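Structure-specific endonuclease subunit slx1 (Schizosaccharomyces pombe, PDB 4ZDT) acts as the catalytic subunit of the Slx1-Slx4 endonuclease, which cuts branched DNA in repair and recombination, and is represented here by its RING finger domain. Local coordinates at residues 6-20 with 28-40. Residues are numbered along the deposited sequence; the frame is centred on the assembly and turned at random.
With ZN (zinc ion), chain E.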
ATOM      1  N   CYS A   6      13.925  -4.590  -9.561  1.00 41.59           N
ATOM      2  CA  CYS A   6      12.869  -5.215  -8.774  1.00 39.80           C
ATOM      3  C   CYS A   6      12.732  -6.685  -9.157  1.00 40.37           C
ATOM      4  O   CYS A   6      12.654  -7.031 -10.338  1.00 40.29           O
ATOM      5  CB  CYS A   6      11.525  -4.493  -8.937  1.00 39.29           C
ATOM      6  SG  CYS A   6      10.136  -5.467  -8.290  1.00 34.23           S
ATOM      7  N   ASN A   7      12.677  -7.547  -8.148  1.00 39.97           N
ATOM      8  CA  ASN A   7      12.613  -8.987  -8.368  1.00 40.62           C
ATOM      9  C   ASN A   7      11.216  -9.534  -8.671  1.00 40.26           C
ATOM     10  O   ASN A   7      11.018 -10.749  -8.687  1.00 39.72           O
ATOM     11  CB  ASN A   7      13.214  -9.734  -7.174  1.00 41.11           C
ATOM     12  CG  ASN A   7      12.323  -9.687  -5.949  1.00 42.96           C
ATOM     13  OD1 ASN A   7      11.443  -8.833  -5.840  0.50 44.52           O
ATOM     14  ND2 ASN A   7      12.546 -10.608  -5.018  1.00 43.63           N
ATOM     15  N   LEU A   8      10.250  -8.651  -8.915  1.00 39.71           N
ATOM     16  CA  LEU A   8       8.905  -9.110  -9.245  1.00 40.07           C
ATOM     17  C   LEU A   8       8.402  -8.569 -10.584  1.00 40.77           C
ATOM     18  O   LEU A   8       7.616  -9.240 -11.263  1.00 40.74           O
ATOM     19  CB  LEU A   8       7.921  -8.740  -8.118  1.00 39.55           C
ATOM     20  CG  LEU A   8       8.190  -9.355  -6.732  1.00 39.50           C
ATOM     21  CD1 LEU A   8       7.312  -8.717  -5.640  1.00 37.18           C
ATOM     22  CD2 LEU A   8       8.011 -10.879  -6.739  1.00 38.18           C
ATOM     23  N   CYS A   9       8.835  -7.352 -10.950  1.00 41.08           N
ATOM     24  CA  CYS A   9       8.394  -6.705 -12.189  1.00 41.98           C
ATOM     25  C   CYS A   9       9.542  -6.428 -13.170  1.00 43.54           C
ATOM     26  O   CYS A   9       9.304  -6.037 -14.322  1.00 43.41           O
ATOM     27  CB  CYS A   9       7.651  -5.410 -11.884  1.00 41.34           C
ATOM     28  SG  CYS A   9       8.717  -3.995 -11.634  1.00 38.85           S
ATOM     29  N   TYR A  10      10.776  -6.602 -12.690  1.00 44.66           N
ATOM     30  CA  TYR A  10      11.997  -6.522 -13.504  1.00 46.53           C
ATOM     31  C   TYR A  10      12.345  -5.132 -14.045  1.00 47.23           C
ATOM     32  O   TYR A  10      13.307  -4.993 -14.823  1.00 47.40           O
ATOM     33  CB  TYR A  10      12.000  -7.584 -14.632  1.00 46.64           C
ATOM     34  CG  TYR A  10      11.541  -8.941 -14.140  1.00 48.88           C
ATOM     35  CD1 TYR A  10      12.290  -9.657 -13.204  1.00 50.29           C
ATOM     36  CD2 TYR A  10      10.341  -9.494 -14.596  1.00 50.92           C
ATOM     37  CE1 TYR A  10      11.855 -10.886 -12.732  1.00 52.15           C
ATOM     38  CE2 TYR A  10       9.903 -10.732 -14.138  1.00 52.04           C
ATOM     39  CZ  TYR A  10      10.665 -11.418 -13.200  1.00 52.82           C
ATOM     40  OH  TYR A  10      10.248 -12.644 -12.733  1.00 54.88           O
ATOM     41  N   GLU A  11      11.589  -4.114 -13.633  1.00 48.00           N
ATOM     42  CA  GLU A  11      11.949  -2.730 -13.928  1.00 48.90           C
ATOM     43  C   GLU A  11      13.002  -2.271 -12.937  1.00 49.51           C
ATOM     44  O   GLU A  11      13.124  -2.826 -11.834  1.00 49.20           O
ATOM     45  CB  GLU A  11      10.732  -1.790 -13.874  1.00 49.19           C
ATOM     46  CG  GLU A  11       9.514  -2.245 -14.679  1.00 50.68           C
ATOM     47  CD  GLU A  11       9.775  -2.309 -16.178  1.00 53.79           C
ATOM     48  OE1 GLU A  11      10.426  -1.383 -16.716  1.00 53.12           O
ATOM     49  OE2 GLU A  11       9.315  -3.286 -16.818  1.00 55.56           O
ATOM     50  N   CYS A  12      13.773  -1.266 -13.335  1.00 50.27           N
ATOM     51  CA  CYS A  12      14.816  -0.730 -12.484  1.00 51.47           C
ATOM     52  C   CYS A  12      14.233   0.070 -11.334  1.00 51.29           C
ATOM     53  O   CYS A  12      13.176   0.682 -11.465  1.00 51.53           O
ATOM     54  CB  CYS A  12      15.816   0.104 -13.288  1.00 51.58           C
ATOM     55  SG  CYS A  12      17.024  -0.791 -14.284  1.00 56.06           S
ATOM     56  N   ILE A  13      14.917   0.028 -10.198  1.00 51.31           N
ATOM     57  CA  ILE A  13      14.542   0.813  -9.034  1.00 51.37           C
ATOM     58  C   ILE A  13      15.514   1.977  -8.948  1.00 51.83           C
ATOM     59  O   ILE A  13      16.707   1.782  -8.754  1.00 51.63           O
ATOM     60  CB  ILE A  13      14.566  -0.027  -7.718  1.00 50.72           C
ATOM     61  CG1 ILE A  13      13.652  -1.252  -7.846  1.00 50.28           C
ATOM     62  CG2 ILE A  13      14.157   0.829  -6.526  1.00 50.30           C
ATOM     63  CD1 ILE A  13      13.731  -2.230  -6.666  1.00 49.50           C
ATOM     64  N   GLU A  14      14.982   3.186  -9.092  1.00 53.05           N
ATOM     65  CA  GLU A  14      15.791   4.402  -9.092  1.00 54.12           C
ATOM     66  C   GLU A  14      16.466   4.614  -7.738  1.00 54.52           C
ATOM     67  O   GLU A  14      16.081   3.990  -6.744  1.00 54.96           O
ATOM     68  CB  GLU A  14      14.937   5.622  -9.470  1.00 54.39           C
ATOM     69  CG  GLU A  14      14.217   5.523 -10.829  1.00 56.14           C
ATOM     70  CD  GLU A  14      15.158   5.254 -12.008  1.00 58.26           C
ATOM     71  OE1 GLU A  14      16.356   5.625 -11.941  1.00 58.84           O
ATOM     72  OE2 GLU A  14      14.689   4.669 -13.012  1.00 58.74           O
ATOM     73  N   SER A  15      17.475   5.482  -7.705  1.00 54.55           N
ATOM     74  CA  SER A  15      18.210   5.778  -6.469  1.00 54.55           C
ATOM     75  C   SER A  15      17.388   6.554  -5.439  1.00 54.15           C
ATOM     76  O   SER A  15      17.635   6.450  -4.234  1.00 54.35           O
ATOM     77  CB  SER A  15      19.497   6.544  -6.784  1.00 54.77           C
ATOM     78  OG  SER A  15      20.409   5.714  -7.479  1.00 55.47           O
ATOM     79  N   ASP A  16      16.420   7.330  -5.921  1.00 53.56           N
ATOM     80  CA  ASP A  16      15.562   8.148  -5.060  1.00 52.88           C
ATOM     81  C   ASP A  16      14.319   7.392  -4.590  1.00 51.43           C
ATOM     82  O   ASP A  16      13.491   7.930  -3.841  1.00 51.60           O
ATOM     83  CB  ASP A  16      15.143   9.428  -5.799  1.00 53.62           C
ATOM     84  CG  ASP A  16      16.310  10.385  -6.025  1.00 55.43           C
ATOM     85  OD1 ASP A  16      17.285  10.348  -5.237  1.00 57.74           O
ATOM     86  OD2 ASP A  16      16.244  11.185  -6.989  1.00 57.41           O
ATOM     87  N   GLU A  17      14.197   6.144  -5.036  1.00 49.08           N
ATOM     88  CA  GLU A  17      12.977   5.379  -4.835  1.00 46.62           C
ATOM     89  C   GLU A  17      13.078   4.502  -3.590  1.00 44.14           C
ATOM     90  O   GLU A  17      14.119   3.902  -3.329  1.00 43.57           O
ATOM     91  CB  GLU A  17      12.703   4.516  -6.066  1.00 47.30           C
ATOM     92  CG  GLU A  17      11.233   4.296  -6.352  1.00 49.24           C
ATOM     93  CD  GLU A  17      10.982   3.644  -7.696  1.00 51.77           C
ATOM     94  OE1 GLU A  17       9.800   3.398  -8.016  1.00 53.61           O
ATOM     95  OE2 GLU A  17      11.955   3.378  -8.436  1.00 54.18           O
ATOM     96  N   LEU A  18      11.989   4.447  -2.827  1.00 40.92           N
ATOM     97  CA  LEU A  18      11.871   3.519  -1.710  1.00 37.84           C
ATOM     98  C   LEU A  18      11.743   2.098  -2.250  1.00 36.19           C
ATOM     99  O   LEU A  18      11.211   1.886  -3.341  1.00 36.29           O
ATOM    100  CB  LEU A  18      10.659   3.864  -0.847  1.00 37.20           C
ATOM    101  CG  LEU A  18      10.596   5.250  -0.210  1.00 36.87           C
ATOM    102  CD1 LEU A  18       9.262   5.448   0.509  1.00 35.62           C
ATOM    103  CD2 LEU A  18      11.784   5.518   0.748  1.00 35.94           C
ATOM    104  N   ARG A  19      12.224   1.121  -1.489  1.00 33.34           N
ATOM    105  CA  ARG A  19      12.168  -0.277  -1.928  1.00 31.30           C
ATOM    106  C   ARG A  19      12.163  -1.276  -0.773  1.00 29.58           C
ATOM    107  O   ARG A  19      12.859  -1.093   0.226  1.00 29.33           O
ATOM    108  CB  ARG A  19      13.329  -0.583  -2.878  1.00 31.19           C
ATOM    109  CG  ARG A  19      14.635  -0.916  -2.175  1.00 32.20           C
ATOM    110  CD  ARG A  19      15.826  -0.341  -2.924  1.00 35.64           C
ATOM    111  NE  ARG A  19      15.661   1.084  -3.205  1.00 37.39           N
ATOM    112  CZ  ARG A  19      16.481   1.803  -3.971  1.00 38.74           C
ATOM    113  NH1 ARG A  19      17.541   1.217  -4.524  1.00 38.62           N
ATOM    114  NH2 ARG A  19      16.254   3.095  -4.172  1.00 38.83           N
ATOM    115  N   ALA A  20      11.376  -2.336  -0.927  1.00 27.98           N
ATOM    116  CA  ALA A  20      11.324  -3.409   0.056  1.00 26.90           C
ATOM    117  C   ALA A  20      12.570  -4.264  -0.072  1.00 26.77           C
ATOM    118  O   ALA A  20      13.086  -4.455  -1.186  1.00 25.82           O
ATOM    119  CB  ALA A  20      10.095  -4.262  -0.164  1.00 25.78           C
ATOM    120  N   ASN A  28      18.079 -11.180   1.157  1.00 26.87           N
ATOM    121  CA  ASN A  28      18.146  -9.813   0.638  1.00 27.36           C
ATOM    122  C   ASN A  28      17.346  -9.598  -0.661  1.00 27.02           C
ATOM    123  O   ASN A  28      17.766  -8.842  -1.527  1.00 28.04           O
ATOM    124  CB  ASN A  28      19.626  -9.368   0.480  1.00 27.22           C
ATOM    125  CG  ASN A  28      19.779  -7.866   0.361  1.00 28.91           C
ATOM    126  OD1 ASN A  28      19.150  -7.113   1.099  1.00 27.94           O
ATOM    127  ND2 ASN A  28      20.616  -7.421  -0.578  1.00 26.47           N
ATOM    128  N   SER A  29      16.203 -10.273  -0.791  1.00 27.11           N
ATOM    129  CA  SER A  29      15.276 -10.079  -1.915  1.00 27.33           C
ATOM    130  C   SER A  29      14.804  -8.623  -1.986  1.00 27.14           C
ATOM    131  O   SER A  29      14.220  -8.113  -1.017  1.00 26.17           O
ATOM    132  CB  SER A  29      14.057 -10.982  -1.739  1.00 27.00           C
ATOM    133  OG  SER A  29      13.124 -10.770  -2.784  1.00 28.97           O
ATOM    134  N   ILE A  30      15.063  -7.961  -3.116  1.00 25.94           N
ATOM    135  CA  ILE A  30      14.751  -6.546  -3.284  1.00 26.52           C
ATOM    136  C   ILE A  30      13.609  -6.363  -4.296  1.00 26.87           C
ATOM    137  O   ILE A  30      13.566  -7.033  -5.337  1.00 26.57           O
ATOM    138  CB  ILE A  30      16.013  -5.699  -3.630  1.00 27.54           C
ATOM    139  CG1 ILE A  30      17.003  -5.735  -2.443  1.00 27.76           C
ATOM    140  CG2 ILE A  30      15.641  -4.237  -3.909  1.00 26.84           C
ATOM    141  CD1 ILE A  30      18.410  -5.209  -2.754  1.00 30.22           C
ATOM    142  N   ASN A  31      12.690  -5.450  -3.994  1.00 25.85           N
ATOM    143  CA  ASN A  31      11.563  -5.187  -4.885  1.00 26.45           C
ATOM    144  C   ASN A  31      10.810  -3.903  -4.547  1.00 26.12           C
ATOM    145  O   ASN A  31      10.927  -3.377  -3.440  1.00 25.86           O
ATOM    146  CB  ASN A  31      10.597  -6.376  -4.890  1.00 26.50           C
ATOM    147  CG  ASN A  31      10.460  -7.020  -3.523  1.00 27.64           C
ATOM    148  OD1 ASN A  31      10.143  -6.352  -2.539  1.00 28.56           O
ATOM    149  ND2 ASN A  31      10.699  -8.324  -3.458  1.00 24.34           N
ATOM    150  N   HIS A  32      10.034  -3.404  -5.510  1.00 26.01           N
ATOM    151  CA  HIS A  32       9.235  -2.185  -5.313  1.00 25.41           C
ATOM    152  C   HIS A  32       8.253  -2.466  -4.190  1.00 24.27           C
ATOM    153  O   HIS A  32       7.732  -3.571  -4.097  1.00 23.42           O
ATOM    154  CB  HIS A  32       8.394  -1.851  -6.556  1.00 25.61           C
ATOM    155  CG  HIS A  32       9.174  -1.312  -7.709  1.00 27.05           C
ATOM    156  ND1 HIS A  32       9.396  -2.040  -8.861  1.00 28.82           N
ATOM    157  CD2 HIS A  32       9.758  -0.107  -7.904  1.00 29.13           C
ATOM    158  CE1 HIS A  32      10.094  -1.303  -9.710  1.00 30.23           C
ATOM    159  NE2 HIS A  32      10.324  -0.128  -9.154  1.00 30.12           N
ATOM    160  N   LEU A  33       8.001  -1.468  -3.346  1.00 24.08           N
ATOM    161  CA  LEU A  33       6.969  -1.590  -2.298  1.00 24.16           C
ATOM    162  C   LEU A  33       5.642  -2.019  -2.870  1.00 24.57           C
ATOM    163  O   LEU A  33       5.026  -2.951  -2.363  1.00 23.98           O
ATOM    164  CB  LEU A  33       6.785  -0.267  -1.543  1.00 23.63           C
ATOM    165  CG  LEU A  33       7.970   0.229  -0.717  1.00 24.65           C
ATOM    166  CD1 LEU A  33       7.732   1.663  -0.261  1.00 24.45           C
ATOM    167  CD2 LEU A  33       8.152  -0.704   0.513  1.00 26.92           C
ATOM    168  N   THR A  34       5.192  -1.332  -3.930  1.00 24.73           N
ATOM    169  CA  THR A  34       3.887  -1.651  -4.506  1.00 25.00           C
ATOM    170  C   THR A  34       3.859  -3.048  -5.093  1.00 24.97           C
ATOM    171  O   THR A  34       2.888  -3.769  -4.905  1.00 24.79           O
ATOM    172  CB  THR A  34       3.412  -0.597  -5.541  1.00 25.04           C
ATOM    173  OG1 THR A  34       4.442  -0.407  -6.515  1.00 25.73           O
ATOM    174  CG2 THR A  34       3.172   0.711  -4.849  1.00 23.80           C
ATOM    175  N   CYS A  35       4.936  -3.453  -5.775  1.00 25.01           N
ATOM    176  CA  CYS A  35       5.009  -4.820  -6.299  1.00 25.47           C
ATOM    177  C   CYS A  35       4.882  -5.887  -5.209  1.00 24.43           C
ATOM    178  O   CYS A  35       4.082  -6.815  -5.319  1.00 24.06           O
ATOM    179  CB  CYS A  35       6.306  -5.055  -7.101  1.00 25.96           C
ATOM    180  SG  CYS A  35       6.364  -4.080  -8.611  1.00 28.95           S
ATOM    181  N   LEU A  36       5.707  -5.784  -4.158  1.00 24.09           N
ATOM    182  CA  LEU A  36       5.646  -6.727  -3.042  1.00 23.66           C
ATOM    183  C   LEU A  36       4.267  -6.702  -2.375  1.00 23.58           C
ATOM    184  O   LEU A  36       3.688  -7.743  -2.108  1.00 23.48           O
ATOM    185  CB  LEU A  36       6.739  -6.410  -1.994  1.00 22.97           C
ATOM    186  CG  LEU A  36       6.982  -7.479  -0.920  1.00 23.23           C
ATOM    187  CD1 LEU A  36       7.412  -8.806  -1.539  1.00 23.57           C
ATOM    188  CD2 LEU A  36       8.026  -7.025   0.103  1.00 23.15           C
ATOM    189  N   ALA A  37       3.750  -5.508  -2.096  1.00 24.42           N
ATOM    190  CA  ALA A  37       2.451  -5.414  -1.438  1.00 25.09           C
ATOM    191  C   ALA A  37       1.377  -6.123  -2.265  1.00 25.81           C
ATOM    192  O   ALA A  37       0.612  -6.954  -1.750  1.00 25.11           O
ATOM    193  CB  ALA A  37       2.080  -3.952  -1.186  1.00 25.32           C
ATOM    194  N   SER A  38       1.339  -5.811  -3.567  1.00 27.20           N
ATOM    195  CA  SER A  38       0.386  -6.454  -4.480  1.00 28.46           C
ATOM    196  C   SER A  38       0.494  -8.009  -4.413  1.00 28.82           C
ATOM    197  O   SER A  38      -0.533  -8.717  -4.350  1.00 28.56           O
ATOM    198  CB  SER A  38       0.566  -5.890  -5.900  1.00 28.74           C
ATOM    199  OG  SER A  38      -0.360  -6.473  -6.777  1.00 31.85           O
ATOM    200  N   SER A  39       1.723  -8.533  -4.336  1.00 28.58           N
ATOM    201  CA  SER A  39       1.920  -9.993  -4.261  1.00 28.54           C
ATOM    202  C   SER A  39       1.431 -10.595  -2.939  1.00 28.84           C
ATOM    203  O   SER A  39       1.147 -11.775  -2.872  1.00 29.36           O
ATOM    204  CB  SER A  39       3.393 -10.368  -4.488  1.00 28.56           C
ATOM    205  OG  SER A  39       4.191 -10.023  -3.364  1.00 27.71           O
ATOM    206  N   PHE A  40       1.360  -9.777  -1.898  1.00 28.68           N
ATOM    207  CA  PHE A  40       0.965 -10.224  -0.560  1.00 29.00           C
ATOM    208  C   PHE A  40      -0.549 -10.134  -0.325  1.00 30.32           C
ATOM    209  O   PHE A  40      -1.087 -10.882   0.499  1.00 29.97           O
ATOM    210  CB  PHE A  40       1.664  -9.379   0.500  1.00 28.43           C
ATOM    211  CG  PHE A  40       3.120  -9.733   0.736  1.00 25.57           C
ATOM    212  CD1 PHE A  40       3.782 -10.676  -0.043  1.00 24.56           C
ATOM    213  CD2 PHE A  40       3.829  -9.098   1.747  1.00 23.51           C
ATOM    214  CE1 PHE A  40       5.135 -11.003   0.203  1.00 21.87           C
ATOM    215  CE2 PHE A  40       5.181  -9.414   2.001  1.00 24.74           C
ATOM    216  CZ  PHE A  40       5.833 -10.371   1.201  1.00 20.89           C
TER
HETATM  217 ZN    ZN E 301       8.554  -3.879  -9.220  1.00 43.55          ZN
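Cys-6 and Cys-9 meet His-32 and Cys-35 around a zinc ion. Cys-22 and Cys-27 of the second zinc site fall between the two pairs in sequence, the cross-brace of a RING finger. Zinc, a borderline acid, binds cysteine thiolates and imidazole nitrogen well; His-32 supplies ND1, 2.1 Å from the metal. The sulfur of Cys-6 also accepts hydrogen bonds from the backbone N-H groups of Leu-8 and Cys-9 and, across the contact, from that of His-32, nearly straight (167°), which would probably stabilise its negative charge. Asn-7 N donates to Ile-30 O at 3.0 Å, the firmer link here. With CG between the backbone N and the carbonyl carbon (chi1 72°), Asn-7 also turns OD1 to Asn-31 ND2, but at 2.5 Å this bond is very short and the placing of the Asn-7 amide doubtful. Ala-20 and Asn-31 bond their backbones in both directions as an antiparallel hydrogen-bonded pair.

The His-32 ring is held from several sides. Ile-13 offers an apolar branch to the flat ring, its CG1 over one face in a CH-pi contact 4.0 Å from the centroid, while the extended Glu-17 brings OE1 to the edge, 3.5 Å from His-32 CD2; its OE2 accepts the backbone N-H of Glu-14. An alanine in place of Glu-17 would probably uncover that ring edge and leave the Glu-14 N-H without this acceptor. A small methyl suits Ala-20, whose CB is already tight against Leu-36 CD2 at 3.5 Å. Branched, apolar Leu-18 packs CB on Leu-33 CD1, and both leucines also touch Ile-26 of the Slx4 chain.

The loop leads into strand 20-21, antiparallel to 30-31, and its Leu-8 lies along helix 33-40, N-capped at His-32; Leu-36 packs on Phe-66, and Ser-29 touches Cys-54 of the second zinc site.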